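PDB 3GRC: sensor protein, Kinase from Polaromonas sp. JS666, which probably works in two-component signalling, its CheY-like receiver domain taking up a phosphoryl group from a histidine kinase. Local coordinates for residues A[5-17]-A[49-61]. Numbering follows the deposited sequence.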
loop_
_atom_site.group_PDB
_atom_site.type_symbol
_atom_site.label_atom_id
_atom_site.label_comp_id
_atom_site.label_asym_id
_atom_site.label_seq_id
_atom_site.Cartn_x
_atom_site.Cartn_y
_atom_site.Cartn_z
ATOM N N PRO A 5 12.454 9.048 -7.411
ATOM C CA PRO A 5 13.896 9.162 -7.114
ATOM C C PRO A 5 14.578 7.888 -6.578
ATOM O O PRO A 5 15.308 7.232 -7.336
ATOM C CB PRO A 5 14.041 10.330 -6.154
ATOM C CG PRO A 5 12.915 11.247 -6.666
ATOM C CD PRO A 5 11.750 10.272 -6.977
ATOM N N ARG A 6 14.362 7.528 -5.306
ATOM C CA ARG A 6 15.016 6.324 -4.780
ATOM C C ARG A 6 14.176 5.230 -4.093
ATOM O O ARG A 6 14.012 4.152 -4.654
ATOM C CB ARG A 6 16.195 6.701 -3.877
ATOM C CG ARG A 6 17.266 5.625 -3.886
ATOM C CD ARG A 6 17.727 5.408 -5.323
ATOM N NE ARG A 6 18.291 4.084 -5.555
ATOM C CZ ARG A 6 19.375 3.614 -4.949
ATOM N NH1 ARG A 6 20.025 4.361 -4.064
ATOM N NH2 ARG A 6 19.808 2.391 -5.232
ATOM N N PRO A 7 13.660 5.465 -2.871
ATOM C CA PRO A 7 12.866 4.375 -2.278
ATOM C C PRO A 7 11.709 4.032 -3.226
ATOM O O PRO A 7 11.020 4.928 -3.694
ATOM C CB PRO A 7 12.360 4.977 -0.963
ATOM C CG PRO A 7 13.322 6.082 -0.673
ATOM C CD PRO A 7 13.622 6.666 -2.025
ATOM N N ARG A 8 11.483 2.754 -3.509
ATOM C CA ARG A 8 10.410 2.399 -4.435
ATOM C C ARG A 8 9.140 1.866 -3.770
ATOM O O ARG A 8 9.194 1.007 -2.890
ATOM C CB ARG A 8 10.931 1.405 -5.478
ATOM C CG ARG A 8 9.926 1.082 -6.590
ATOM C CD ARG A 8 10.525 0.187 -7.697
ATOM N NE ARG A 8 11.385 0.969 -8.572
ATOM C CZ ARG A 8 11.145 1.224 -9.851
ATOM N NH1 ARG A 8 10.066 0.757 -10.449
ATOM N NH2 ARG A 8 11.991 1.975 -10.528
ATOM N N ILE A 9 7.993 2.382 -4.202
ATOM C CA ILE A 9 6.701 1.980 -3.646
ATOM C C ILE A 9 5.899 1.124 -4.623
ATOM O O ILE A 9 5.866 1.412 -5.812
ATOM C CB ILE A 9 5.835 3.213 -3.315
ATOM C CG1 ILE A 9 6.604 4.174 -2.407
ATOM C CG2 ILE A 9 4.523 2.782 -2.677
ATOM C CD1 ILE A 9 7.043 3.574 -1.108
ATOM N N LEU A 10 5.261 0.067 -4.134
ATOM C CA LEU A 10 4.430 -0.751 -5.005
ATOM C C LEU A 10 2.971 -0.331 -4.803
ATOM O O LEU A 10 2.405 -0.511 -3.727
ATOM C CB LEU A 10 4.586 -2.238 -4.693
ATOM C CG LEU A 10 3.646 -3.180 -5.459
ATOM C CD1 LEU A 10 3.946 -3.162 -6.955
ATOM C CD2 LEU A 10 3.814 -4.593 -4.918
ATOM N N ILE A 11 2.386 0.245 -5.843
ATOM C CA ILE A 11 1.006 0.703 -5.826
ATOM C C ILE A 11 0.049 -0.376 -6.325
ATOM O O ILE A 11 0.105 -0.763 -7.490
ATOM C CB ILE A 11 0.817 1.924 -6.752
ATOM C CG1 ILE A 11 1.767 3.043 -6.348
ATOM C CG2 ILE A 11 -0.639 2.376 -6.729
ATOM C CD1 ILE A 11 1.778 4.186 -7.330
ATOM N N CYS A 12 -0.828 -0.854 -5.455
ATOM C CA CYS A 12 -1.808 -1.857 -5.845
ATOM C C CYS A 12 -3.141 -1.135 -5.808
ATOM O O CYS A 12 -3.698 -0.882 -4.726
ATOM C CB CYS A 12 -1.806 -3.029 -4.867
ATOM S SG CYS A 12 -3.025 -4.318 -5.185
ATOM N N GLU A 13 -3.645 -0.801 -6.993
ATOM C CA GLU A 13 -4.890 -0.056 -7.114
ATOM C C GLU A 13 -5.699 -0.511 -8.316
ATOM O O GLU A 13 -5.185 -0.635 -9.426
ATOM C CB GLU A 13 -4.564 1.444 -7.216
ATOM C CG GLU A 13 -5.700 2.367 -7.684
ATOM C CD GLU A 13 -6.879 2.429 -6.731
ATOM O OE1 GLU A 13 -6.693 2.816 -5.566
ATOM O OE2 GLU A 13 -7.996 2.095 -7.152
ATOM N N ASP A 14 -6.971 -0.768 -8.075
ATOM C CA ASP A 14 -7.878 -1.209 -9.116
ATOM C C ASP A 14 -8.232 -0.119 -10.139
ATOM O O ASP A 14 -8.412 -0.408 -11.320
ATOM C CB ASP A 14 -9.166 -1.741 -8.481
ATOM C CG ASP A 14 -10.185 -2.179 -9.514
ATOM O OD1 ASP A 14 -9.917 -3.144 -10.250
ATOM O OD2 ASP A 14 -11.255 -1.548 -9.602
ATOM N N ASP A 15 -8.327 1.128 -9.688
ATOM C CA ASP A 15 -8.696 2.243 -10.563
ATOM C C ASP A 15 -7.478 2.860 -11.275
ATOM O O ASP A 15 -6.587 3.426 -10.640
ATOM C CB ASP A 15 -9.425 3.309 -9.729
ATOM C CG ASP A 15 -10.097 4.391 -10.583
ATOM O OD1 ASP A 15 -9.463 4.915 -11.523
ATOM O OD2 ASP A 15 -11.265 4.732 -10.291
ATOM N N PRO A 16 -7.437 2.766 -12.610
ATOM C CA PRO A 16 -6.343 3.301 -13.437
ATOM C C PRO A 16 -6.009 4.767 -13.122
ATOM O O PRO A 16 -4.837 5.128 -12.984
ATOM C CB PRO A 16 -6.866 3.118 -14.867
ATOM C CG PRO A 16 -7.736 1.929 -14.755
ATOM C CD PRO A 16 -8.478 2.166 -13.460
ATOM N N ASP A 17 -7.043 5.602 -13.035
ATOM C CA ASP A 17 -6.859 7.018 -12.714
ATOM C C ASP A 17 -6.160 7.196 -11.375
ATOM O O ASP A 17 -5.199 7.948 -11.279
ATOM C CB ASP A 17 -8.199 7.762 -12.669
ATOM C CG ASP A 17 -8.794 7.986 -14.049
ATOM O OD1 ASP A 17 -8.024 8.061 -15.033
ATOM O OD2 ASP A 17 -10.028 8.104 -14.145
ATOM N N ARG A 49 11.368 -7.570 -6.848
ATOM C CA ARG A 49 12.351 -6.554 -6.495
ATOM C C ARG A 49 12.105 -5.922 -5.132
ATOM O O ARG A 49 11.063 -6.128 -4.522
ATOM C CB ARG A 49 12.429 -5.466 -7.579
ATOM C CG ARG A 49 11.204 -4.593 -7.753
ATOM C CD ARG A 49 11.379 -3.627 -8.935
ATOM N NE ARG A 49 12.482 -2.684 -8.737
ATOM C CZ ARG A 49 12.920 -1.815 -9.653
ATOM N NH1 ARG A 49 12.362 -1.749 -10.859
ATOM N NH2 ARG A 49 13.929 -1.005 -9.361
ATOM N N PRO A 50 13.089 -5.163 -4.629
ATOM C CA PRO A 50 12.990 -4.495 -3.328
ATOM C C PRO A 50 12.035 -3.303 -3.348
ATOM O O PRO A 50 12.111 -2.454 -4.242
ATOM C CB PRO A 50 14.433 -4.063 -3.049
ATOM C CG PRO A 50 15.254 -5.060 -3.824
ATOM C CD PRO A 50 14.480 -5.135 -5.113
ATOM N N TYR A 51 11.140 -3.259 -2.365
ATOM C CA TYR A 51 10.170 -2.175 -2.217
ATOM C C TYR A 51 10.221 -1.648 -0.787
ATOM O O TYR A 51 10.268 -2.429 0.154
ATOM C CB TYR A 51 8.750 -2.666 -2.520
ATOM C CG TYR A 51 8.465 -2.850 -3.990
ATOM C CD1 TYR A 51 8.394 -1.753 -4.849
ATOM C CD2 TYR A 51 8.326 -4.126 -4.533
ATOM C CE1 TYR A 51 8.198 -1.927 -6.206
ATOM C CE2 TYR A 51 8.131 -4.310 -5.894
ATOM C CZ TYR A 51 8.071 -3.211 -6.728
ATOM O OH TYR A 51 7.915 -3.406 -8.077
ATOM N N ALA A 52 10.222 -0.328 -0.630
ATOM C CA ALA A 52 10.250 0.284 0.696
ATOM C C ALA A 52 8.863 0.159 1.334
ATOM O O ALA A 52 8.738 0.096 2.561
ATOM C CB ALA A 52 10.637 1.744 0.594
ATOM N N ALA A 53 7.824 0.123 0.502
ATOM C CA ALA A 53 6.472 0.015 1.008
ATOM C C ALA A 53 5.465 -0.246 -0.105
ATOM O O ALA A 53 5.787 -0.189 -1.282
ATOM C CB ALA A 53 6.097 1.290 1.751
HETATM N N MSE A 54 4.241 -0.550 0.291
HETATM C CA MSE A 54 3.133 -0.803 -0.626
HETATM C C MSE A 54 1.920 0.005 -0.195
HETATM O O MSE A 54 1.701 0.223 1.003
HETATM C CB MSE A 54 2.735 -2.296 -0.626
HETATM C CG MSE A 54 1.465 -2.636 -1.424
HETATM SE SE MSE A 54 1.159 -4.596 -1.541
HETATM C CE MSE A 54 -0.430 -4.510 -2.732
ATOM N N THR A 55 1.146 0.475 -1.164
ATOM C CA THR A 55 -0.096 1.172 -0.861
ATOM C C THR A 55 -1.138 0.166 -1.317
ATOM O O THR A 55 -0.997 -0.445 -2.385
ATOM C CB THR A 55 -0.257 2.497 -1.645
ATOM O OG1 THR A 55 -0.396 2.232 -3.045
ATOM C CG2 THR A 55 0.949 3.384 -1.417
ATOM N N VAL A 56 -2.179 -0.018 -0.512
ATOM C CA VAL A 56 -3.213 -0.985 -0.841
ATOM C C VAL A 56 -4.641 -0.473 -0.892
ATOM O O VAL A 56 -5.141 0.149 0.040
ATOM C CB VAL A 56 -3.185 -2.162 0.143
ATOM C CG1 VAL A 56 -4.292 -3.162 -0.193
ATOM C CG2 VAL A 56 -1.827 -2.821 0.098
ATOM N N ASP A 57 -5.293 -0.766 -2.004
ATOM C CA ASP A 57 -6.682 -0.407 -2.215
ATOM C C ASP A 57 -7.475 -1.551 -1.589
ATOM O O ASP A 57 -7.218 -2.718 -1.876
ATOM C CB ASP A 57 -6.962 -0.334 -3.716
ATOM C CG ASP A 57 -8.419 -0.056 -4.035
ATOM O OD1 ASP A 57 -9.198 0.264 -3.102
ATOM O OD2 ASP A 57 -8.778 -0.145 -5.239
ATOM N N LEU A 58 -8.428 -1.227 -0.731
ATOM C CA LEU A 58 -9.225 -2.253 -0.088
ATOM C C LEU A 58 -10.199 -2.944 -1.041
ATOM O O LEU A 58 -10.479 -4.132 -0.897
ATOM C CB LEU A 58 -9.987 -1.646 1.080
ATOM C CG LEU A 58 -9.607 -2.136 2.476
ATOM C CD1 LEU A 58 -8.097 -2.124 2.660
ATOM C CD2 LEU A 58 -10.290 -1.254 3.505
ATOM N N ASN A 59 -10.692 -2.206 -2.029
ATOM C CA ASN A 59 -11.655 -2.752 -2.988
ATOM C C ASN A 59 -11.048 -3.293 -4.281
ATOM O O ASN A 59 -11.171 -2.674 -5.334
ATOM C CB ASN A 59 -12.690 -1.683 -3.326
ATOM C CG ASN A 59 -13.419 -1.176 -2.097
ATOM O OD1 ASN A 59 -14.147 -1.924 -1.442
ATOM N ND2 ASN A 59 -13.217 0.095 -1.768
ATOM N N LEU A 60 -10.404 -4.452 -4.202
ATOM C CA LEU A 60 -9.792 -5.063 -5.379
ATOM C C LEU A 60 -10.714 -6.118 -5.993
ATOM O O LEU A 60 -11.540 -6.712 -5.301
ATOM C CB LEU A 60 -8.464 -5.710 -5.002
ATOM C CG LEU A 60 -7.469 -4.789 -4.307
ATOM C CD1 LEU A 60 -6.307 -5.608 -3.787
ATOM C CD2 LEU A 60 -7.008 -3.709 -5.276
ATOM N N PRO A 61 -10.568 -6.374 -7.305
ATOM C CA PRO A 61 -11.389 -7.365 -8.019
ATOM C C PRO A 61 -11.270 -8.790 -7.466
ATOM O O PRO A 61 -12.199 -9.279 -6.824
ATOM C CB PRO A 61 -10.894 -7.249 -9.463
ATOM C CG PRO A 61 -9.446 -6.850 -9.294
ATOM C CD PRO A 61 -9.523 -5.818 -8.188
HETATM O O HOH W 1 -2.809 1.683 -3.829
#
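Leu10 lays its CB over the middle of one face of the Tyr51 ring, 3.8 Å from CB to the ring centroid, a CH-pi contact in the tightly packed half of this interface. Here strands 8-12 and 53-56, neighbouring strands of the receiver domain's parallel sheet with 53-56 in its middle, run side by side at 21°. Leu10 N donates to Ala53 O at 2.9 Å and Leu10 O accepts from Thr55 N; Cys12 repeats the pattern with Thr55 O and Asp57 N. On the sheet face of Ile9 and Thr55, whose CG2 methyls meet at 3.8 Å, helix 16-28 closes the core; on that of Leu10 and Met54 (a selenomethionine), helices 39-48 and 65-73 do so. Thr55 OG1, between its backbone N and carbonyl carbon (chi1 66°), lies beside Ile11 and reaches a water that donates to Cys12 O.

The N-terminal ends are more open to solvent. There the Arg8 guanidinium stacks flat on that of Arg49, planes 12° apart and centres 3.5 Å apart, while Asp34 forms a salt bridge with Arg8 NH1 and accepts from Tyr51 OH. Replacing Arg8 by an alanine is likely to leave Asp34 without this positive mate and one face of the Arg49 guanidinium without its stacking partner.

At the C-terminal ends, Glu13 OE2 and Asp57 OD2 come within 3.0 Å, both acceptors. Glu13 OE2 accepts from Asp15 N with its anti lone pair, Asp14 N reaches Asp57 OD2 weakly at 3.4 Å, and Lys110 forms a salt bridge with Glu13 OE1. Such clustered carboxylates beside a lysine match the acidic pocket of CheY-like receivers, where the aspartate ending the third strand accepts the phosphoryl group near a divalent cation, consistent with Asp57 being the phosphorylation site.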